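Hypothetical protein (Mus musculus, PDB 1VKB) probably acts as a gamma-glutamyl cyclotransferase-like enzyme of the AIG2 family, releasing 5-oxoproline from gamma-glutamyl compounds. Local coordinates at residues I62-G70 / V126-L137. Numbering follows the deposited sequence.
Sequences IPWLLYLPG and VYTTATYAPEWL
In this gamma-glutamyl cyclotransferase-like fold, a short parallel strand pairing joins 62-66 to the end of strand 121-129, and the chain beyond it, through Leu-137, folds over side chains of 62-66 and of Leu-68 just beyond it. The short segments 62-66 and 126-129 cross at 78°, so the pairing is brief. Two backbone bonds bracket Leu-66. Thr-129 N donates to Leu-65 O at 2.9 Å, and Tyr-67 N donates to Thr-129 O at 2.9 Å. Beta-branched Thr-129 suits this turning point. Its chi1 of -177° swings OG1 to the far side from N, where it accepts from Thr-131 N in an ST turn and also bonds to Met-99 O, while CG2 faces the apolar side and meets Leu-66 CD2 at 3.8 Å. The indole of Trp-64 lies between Ile-62 CG2 on one face and Trp-136 on the other, where CZ3 of Trp-136 comes 3.4 Å from Trp-64 CE2; the two ring systems are inclined at 39°, and Trp-64 NE1 is bonded to Ala-57 O. Leu-66 sends CD2 against Tyr-132 CB (3.7 Å) and CD1 over one face of the tyrosine ring. Leu-66 CD1 also meets Leu-137 CD2 at 3.9 Å, and Leu-68 CD1 approaches Tyr-132 OH. Few interstrand hydrogen bonds thus set the alignment, whereas aromatic and branched aliphatic surfaces make the rest of the contact: Tyr-132 and the 3-10 residues Trp-136 and Leu-137 are packed against Trp-64, Leu-66 and Leu-68 by apolar contacts.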
ATOM      1  N   ILE A  62     -10.163   1.853   5.762  1.00 14.31           N
ATOM      2  CA  ILE A  62      -8.774   1.891   5.276  1.00 14.45           C
ATOM      3  C   ILE A  62      -8.333   0.490   4.852  1.00 16.34           C
ATOM      4  O   ILE A  62      -8.685  -0.504   5.499  1.00 14.36           O
ATOM      5  CB  ILE A  62      -7.887   2.436   6.395  1.00 13.18           C
ATOM      6  CG1 ILE A  62      -8.087   3.961   6.442  1.00 16.83           C
ATOM      7  CG2 ILE A  62      -6.446   2.181   6.121  1.00 16.83           C
ATOM      8  CD1 ILE A  62      -7.523   4.586   7.718  1.00 21.73           C
ATOM      9  N   PRO A  63      -7.593   0.389   3.765  1.00 14.74           N
ATOM     10  CA  PRO A  63      -6.973  -0.869   3.440  1.00 14.84           C
ATOM     11  C   PRO A  63      -5.685  -1.111   4.222  1.00 15.36           C
ATOM     12  O   PRO A  63      -4.808  -0.230   4.320  1.00 16.03           O
ATOM     13  CB  PRO A  63      -6.664  -0.730   1.959  1.00 14.47           C
ATOM     14  CG  PRO A  63      -6.322   0.741   1.781  1.00 16.30           C
ATOM     15  CD  PRO A  63      -7.311   1.413   2.742  1.00 15.08           C
ATOM     16  N   TRP A  64      -5.557  -2.326   4.730  1.00 13.78           N
ATOM     17  CA  TRP A  64      -4.401  -2.722   5.526  1.00 13.86           C
ATOM     18  C   TRP A  64      -3.864  -4.034   5.054  1.00 15.25           C
ATOM     19  O   TRP A  64      -4.589  -5.038   5.053  1.00 16.12           O
ATOM     20  CB  TRP A  64      -4.779  -2.879   7.003  1.00 13.84           C
ATOM     21  CG  TRP A  64      -5.628  -1.780   7.612  1.00 13.26           C
ATOM     22  CD1 TRP A  64      -6.970  -1.662   7.564  1.00 16.36           C
ATOM     23  CD2 TRP A  64      -5.162  -0.703   8.468  1.00 11.29           C
ATOM     24  NE1 TRP A  64      -7.386  -0.568   8.306  1.00 17.53           N
ATOM     25  CE2 TRP A  64      -6.290   0.033   8.863  1.00 12.96           C
ATOM     26  CE3 TRP A  64      -3.911  -0.284   8.907  1.00 15.27           C
ATOM     27  CZ2 TRP A  64      -6.195   1.171   9.677  1.00 15.34           C
ATOM     28  CZ3 TRP A  64      -3.826   0.842   9.717  1.00 16.90           C
ATOM     29  CH2 TRP A  64      -4.961   1.543  10.090  1.00 15.50           C
ATOM     30  N   LEU A  65      -2.574  -4.055   4.714  1.00 14.16           N
ATOM     31  CA  LEU A  65      -1.877  -5.285   4.399  1.00 14.61           C
ATOM     32  C   LEU A  65      -1.268  -5.819   5.705  1.00 15.39           C
ATOM     33  O   LEU A  65      -0.304  -5.236   6.267  1.00 15.05           O
ATOM     34  CB  LEU A  65      -0.804  -5.046   3.329  1.00 14.19           C
ATOM     35  CG  LEU A  65      -0.255  -6.302   2.654  1.00 16.80           C
ATOM     36  CD1 LEU A  65      -1.369  -6.985   1.851  1.00 27.35           C
ATOM     37  CD2 LEU A  65       0.880  -5.922   1.726  1.00 17.77           C
ATOM     38  N   LEU A  66      -1.898  -6.878   6.232  1.00 15.31           N
ATOM     39  CA  LEU A  66      -1.541  -7.404   7.539  1.00 14.80           C
ATOM     40  C   LEU A  66      -0.261  -8.206   7.406  1.00 16.41           C
ATOM     41  O   LEU A  66      -0.124  -9.011   6.491  1.00 17.67           O
ATOM     42  CB  LEU A  66      -2.647  -8.232   8.140  1.00 15.66           C
ATOM     43  CG  LEU A  66      -4.042  -7.680   8.126  1.00 13.18           C
ATOM     44  CD1 LEU A  66      -4.998  -8.626   8.850  1.00 17.81           C
ATOM     45  CD2 LEU A  66      -4.036  -6.286   8.719  1.00 13.95           C
ATOM     46  N   TYR A  67       0.660  -8.024   8.346  1.00 17.03           N
ATOM     47  CA  TYR A  67       1.951  -8.696   8.253  1.00 17.95           C
ATOM     48  C   TYR A  67       1.831 -10.125   8.804  1.00 21.31           C
ATOM     49  O   TYR A  67       2.244 -10.420   9.928  1.00 17.53           O
ATOM     50  CB  TYR A  67       3.077  -7.904   8.920  1.00 19.35           C
ATOM     51  CG  TYR A  67       4.388  -8.499   8.494  1.00 22.57           C
ATOM     52  CD1 TYR A  67       4.881  -8.288   7.215  1.00 21.87           C
ATOM     53  CD2 TYR A  67       5.045  -9.417   9.311  1.00 30.13           C
ATOM     54  CE1 TYR A  67       6.039  -8.907   6.780  1.00 23.95           C
ATOM     55  CE2 TYR A  67       6.212 -10.050   8.883  1.00 27.80           C
ATOM     56  CZ  TYR A  67       6.696  -9.798   7.617  1.00 32.95           C
ATOM     57  OH  TYR A  67       7.872 -10.415   7.196  1.00 33.59           O
ATOM     58  N   LEU A  68       1.239 -10.979   7.984  1.00 18.02           N
ATOM     59  CA  LEU A  68       1.053 -12.382   8.238  1.00 18.95           C
ATOM     60  C   LEU A  68       1.423 -13.151   6.975  1.00 19.64           C
ATOM     61  O   LEU A  68       0.536 -13.642   6.223  1.00 16.73           O
ATOM     62  CB  LEU A  68      -0.407 -12.644   8.597  1.00 23.97           C
ATOM     63  CG  LEU A  68      -0.811 -12.071   9.968  1.00 26.79           C
ATOM     64  CD1 LEU A  68      -2.290 -11.923  10.061  1.00 27.52           C
ATOM     65  CD2 LEU A  68      -0.287 -12.984  11.077  1.00 27.40           C
ATOM     66  N   PRO A  69       2.721 -13.209   6.688  1.00 18.38           N
ATOM     67  CA  PRO A  69       3.171 -13.829   5.461  1.00 18.82           C
ATOM     68  C   PRO A  69       2.678 -15.262   5.341  1.00 20.98           C
ATOM     69  O   PRO A  69       2.705 -16.014   6.330  1.00 18.69           O
ATOM     70  CB  PRO A  69       4.701 -13.708   5.518  1.00 22.72           C
ATOM     71  CG  PRO A  69       5.029 -13.287   6.872  1.00 22.43           C
ATOM     72  CD  PRO A  69       3.824 -12.627   7.457  1.00 22.34           C
ATOM     73  N   GLY A  70       2.164 -15.606   4.157  1.00 18.80           N
ATOM     74  CA  GLY A  70       1.698 -16.950   3.852  1.00 20.68           C
ATOM     75  C   GLY A  70       0.228 -17.140   4.148  1.00 21.04           C
ATOM     76  O   GLY A  70      -0.267 -18.203   3.909  1.00 22.04           O
ATOM     77  N   VAL A 126       6.924  -1.508   1.413  1.00 14.69           N
ATOM     78  CA  VAL A 126       5.457  -1.628   1.460  1.00 17.71           C
ATOM     79  C   VAL A 126       5.027  -1.254   2.870  1.00 15.08           C
ATOM     80  O   VAL A 126       5.747  -1.581   3.830  1.00 15.20           O
ATOM     81  CB  VAL A 126       5.015  -3.091   1.184  1.00 17.27           C
ATOM     82  CG1 VAL A 126       3.482  -3.187   1.153  1.00 17.76           C
ATOM     83  CG2 VAL A 126       5.570  -3.579  -0.143  1.00 17.01           C
ATOM     84  N   TYR A 127       3.917  -0.529   2.994  1.00 15.89           N
ATOM     85  CA  TYR A 127       3.348  -0.196   4.314  1.00 15.73           C
ATOM     86  C   TYR A 127       2.482  -1.383   4.788  1.00 17.08           C
ATOM     87  O   TYR A 127       1.400  -1.600   4.261  1.00 16.83           O
ATOM     88  CB  TYR A 127       2.577   1.137   4.245  1.00 15.63           C
ATOM     89  CG  TYR A 127       3.554   2.264   4.002  1.00 15.25           C
ATOM     90  CD1 TYR A 127       4.385   2.710   5.043  1.00 16.22           C
ATOM     91  CD2 TYR A 127       3.711   2.836   2.738  1.00 16.43           C
ATOM     92  CE1 TYR A 127       5.327   3.701   4.829  1.00 16.38           C
ATOM     93  CE2 TYR A 127       4.716   3.820   2.499  1.00 17.36           C
ATOM     94  CZ  TYR A 127       5.476   4.254   3.551  1.00 18.89           C
ATOM     95  OH  TYR A 127       6.431   5.213   3.352  1.00 17.23           O
ATOM     96  N   THR A 128       3.035  -2.210   5.692  1.00 17.05           N
ATOM     97  CA  THR A 128       2.310  -3.361   6.277  1.00 16.65           C
ATOM     98  C   THR A 128       1.899  -2.995   7.689  1.00 15.97           C
ATOM     99  O   THR A 128       2.290  -1.965   8.189  1.00 16.86           O
ATOM    100  CB  THR A 128       3.180  -4.609   6.280  1.00 18.85           C
ATOM    101  OG1 THR A 128       4.357  -4.371   7.070  1.00 19.32           O
ATOM    102  CG2 THR A 128       3.688  -4.885   4.901  1.00 23.40           C
ATOM    103  N   THR A 129       1.106  -3.829   8.345  1.00 15.29           N
ATOM    104  CA  THR A 129       0.836  -3.596   9.745  1.00 12.77           C
ATOM    105  C   THR A 129       0.777  -4.855  10.583  1.00 14.47           C
ATOM    106  O   THR A 129       0.200  -5.859  10.163  1.00 15.24           O
ATOM    107  CB  THR A 129      -0.376  -2.735   9.961  1.00 16.19           C
ATOM    108  OG1 THR A 129      -0.506  -2.517  11.367  1.00 19.28           O
ATOM    109  CG2 THR A 129      -1.656  -3.423   9.556  1.00 17.37           C
ATOM    110  N   ALA A 130       1.443  -4.767  11.729  1.00 13.78           N
ATOM    111  CA  ALA A 130       1.401  -5.753  12.816  1.00 15.22           C
ATOM    112  C   ALA A 130       0.551  -5.201  13.972  1.00 16.77           C
ATOM    113  O   ALA A 130       0.396  -5.859  15.014  1.00 17.37           O
ATOM    114  CB  ALA A 130       2.774  -6.026  13.314  1.00 18.06           C
ATOM    115  N   THR A 131      -0.026  -4.010  13.814  1.00 15.00           N
ATOM    116  CA  THR A 131      -0.774  -3.398  14.954  1.00 14.54           C
ATOM    117  C   THR A 131      -2.258  -3.255  14.628  1.00 17.07           C
ATOM    118  O   THR A 131      -2.906  -2.374  15.120  1.00 16.72           O
ATOM    119  CB  THR A 131      -0.179  -2.017  15.300  1.00 16.31           C
ATOM    120  OG1 THR A 131      -0.090  -1.203  14.107  1.00 16.31           O
ATOM    121  CG2 THR A 131       1.237  -2.135  15.822  1.00 16.60           C
ATOM    122  N   TYR A 132      -2.766  -4.123  13.751  1.00 15.33           N
ATOM    123  CA  TYR A 132      -4.179  -4.201  13.410  1.00 15.65           C
ATOM    124  C   TYR A 132      -5.011  -4.616  14.632  1.00 13.75           C
ATOM    125  O   TYR A 132      -4.499  -5.252  15.555  1.00 14.58           O
ATOM    126  CB  TYR A 132      -4.386  -5.232  12.264  1.00 17.48           C
ATOM    127  CG  TYR A 132      -3.733  -6.591  12.510  1.00 13.63           C
ATOM    128  CD1 TYR A 132      -2.411  -6.833  12.112  1.00 17.50           C
ATOM    129  CD2 TYR A 132      -4.441  -7.641  13.108  1.00 14.80           C
ATOM    130  CE1 TYR A 132      -1.819  -8.042  12.315  1.00 17.24           C
ATOM    131  CE2 TYR A 132      -3.842  -8.844  13.314  1.00 18.00           C
ATOM    132  CZ  TYR A 132      -2.521  -9.040  12.922  1.00 21.41           C
ATOM    133  OH  TYR A 132      -1.927 -10.255  13.132  1.00 19.72           O
ATOM    134  N   ALA A 133      -6.295  -4.318  14.623  1.00 15.75           N
ATOM    135  CA  ALA A 133      -7.226  -4.864  15.621  1.00 13.68           C
ATOM    136  C   ALA A 133      -7.380  -6.367  15.363  1.00 13.79           C
ATOM    137  O   ALA A 133      -7.535  -6.803  14.227  1.00 13.94           O
ATOM    138  CB  ALA A 133      -8.558  -4.185  15.521  1.00 16.07           C
ATOM    139  N   PRO A 134      -7.331  -7.172  16.408  1.00 13.29           N
ATOM    140  CA  PRO A 134      -7.324  -8.636  16.242  1.00 14.35           C
ATOM    141  C   PRO A 134      -8.527  -9.181  15.477  1.00 16.41           C
ATOM    142  O   PRO A 134      -8.392 -10.149  14.713  1.00 16.13           O
ATOM    143  CB  PRO A 134      -7.272  -9.148  17.686  1.00 14.96           C
ATOM    144  CG  PRO A 134      -7.716  -7.966  18.528  1.00 15.01           C
ATOM    145  CD  PRO A 134      -7.266  -6.772  17.826  1.00 14.51           C
ATOM    146  N   GLU A 135      -9.696  -8.568  15.659  1.00 13.75           N
ATOM    147  CA  GLU A 135     -10.903  -9.049  14.971  1.00 14.18           C
ATOM    148  C   GLU A 135     -10.870  -8.826  13.448  1.00 15.82           C
ATOM    149  O   GLU A 135     -11.624  -9.428  12.703  1.00 14.47           O
ATOM    150  CB  GLU A 135     -12.150  -8.454  15.622  1.00 17.84           C
ATOM    151  CG  GLU A 135     -12.342  -6.965  15.406  1.00 21.13           C
ATOM    152  CD  GLU A 135     -11.701  -6.085  16.443  1.00 24.67           C
ATOM    153  OE1 GLU A 135     -10.790  -6.513  17.183  1.00 18.18           O
ATOM    154  OE2 GLU A 135     -12.106  -4.911  16.500  1.00 23.92           O
ATOM    155  N   TRP A 136      -9.948  -7.993  12.967  1.00 14.32           N
ATOM    156  CA  TRP A 136      -9.800  -7.783  11.530  1.00 14.27           C
ATOM    157  C   TRP A 136      -9.332  -9.021  10.808  1.00 17.36           C
ATOM    158  O   TRP A 136      -9.461  -9.110   9.588  1.00 16.99           O
ATOM    159  CB  TRP A 136      -8.867  -6.649  11.232  1.00 14.90           C
ATOM    160  CG  TRP A 136      -9.327  -5.274  11.752  1.00 13.28           C
ATOM    161  CD1 TRP A 136     -10.515  -4.944  12.304  1.00 16.90           C
ATOM    162  CD2 TRP A 136      -8.590  -4.054  11.641  1.00 14.31           C
ATOM    163  NE1 TRP A 136     -10.543  -3.606  12.619  1.00 16.48           N
ATOM    164  CE2 TRP A 136      -9.366  -3.036  12.219  1.00 16.24           C
ATOM    165  CE3 TRP A 136      -7.339  -3.716  11.086  1.00 18.48           C
ATOM    166  CZ2 TRP A 136      -8.947  -1.708  12.254  1.00 16.53           C
ATOM    167  CZ3 TRP A 136      -6.908  -2.388  11.175  1.00 16.85           C
ATOM    168  CH2 TRP A 136      -7.689  -1.431  11.752  1.00 16.71           C
ATOM    169  N   LEU A 137      -8.807  -9.993  11.555  1.00 15.92           N
ATOM    170  CA  LEU A 137      -8.428 -11.270  10.953  1.00 15.39           C
ATOM    171  C   LEU A 137      -9.605 -12.002  10.379  1.00 15.88           C
ATOM    172  O   LEU A 137      -9.414 -12.905   9.573  1.00 17.35           O
ATOM    173  CB  LEU A 137      -7.712 -12.178  11.959  1.00 17.31           C
ATOM    174  CG  LEU A 137      -6.374 -11.646  12.451  1.00 17.31           C
ATOM    175  CD1 LEU A 137      -5.844 -12.456  13.632  1.00 25.37           C
ATOM    176  CD2 LEU A 137      -5.333 -11.610  11.342  1.00 21.98           C
TER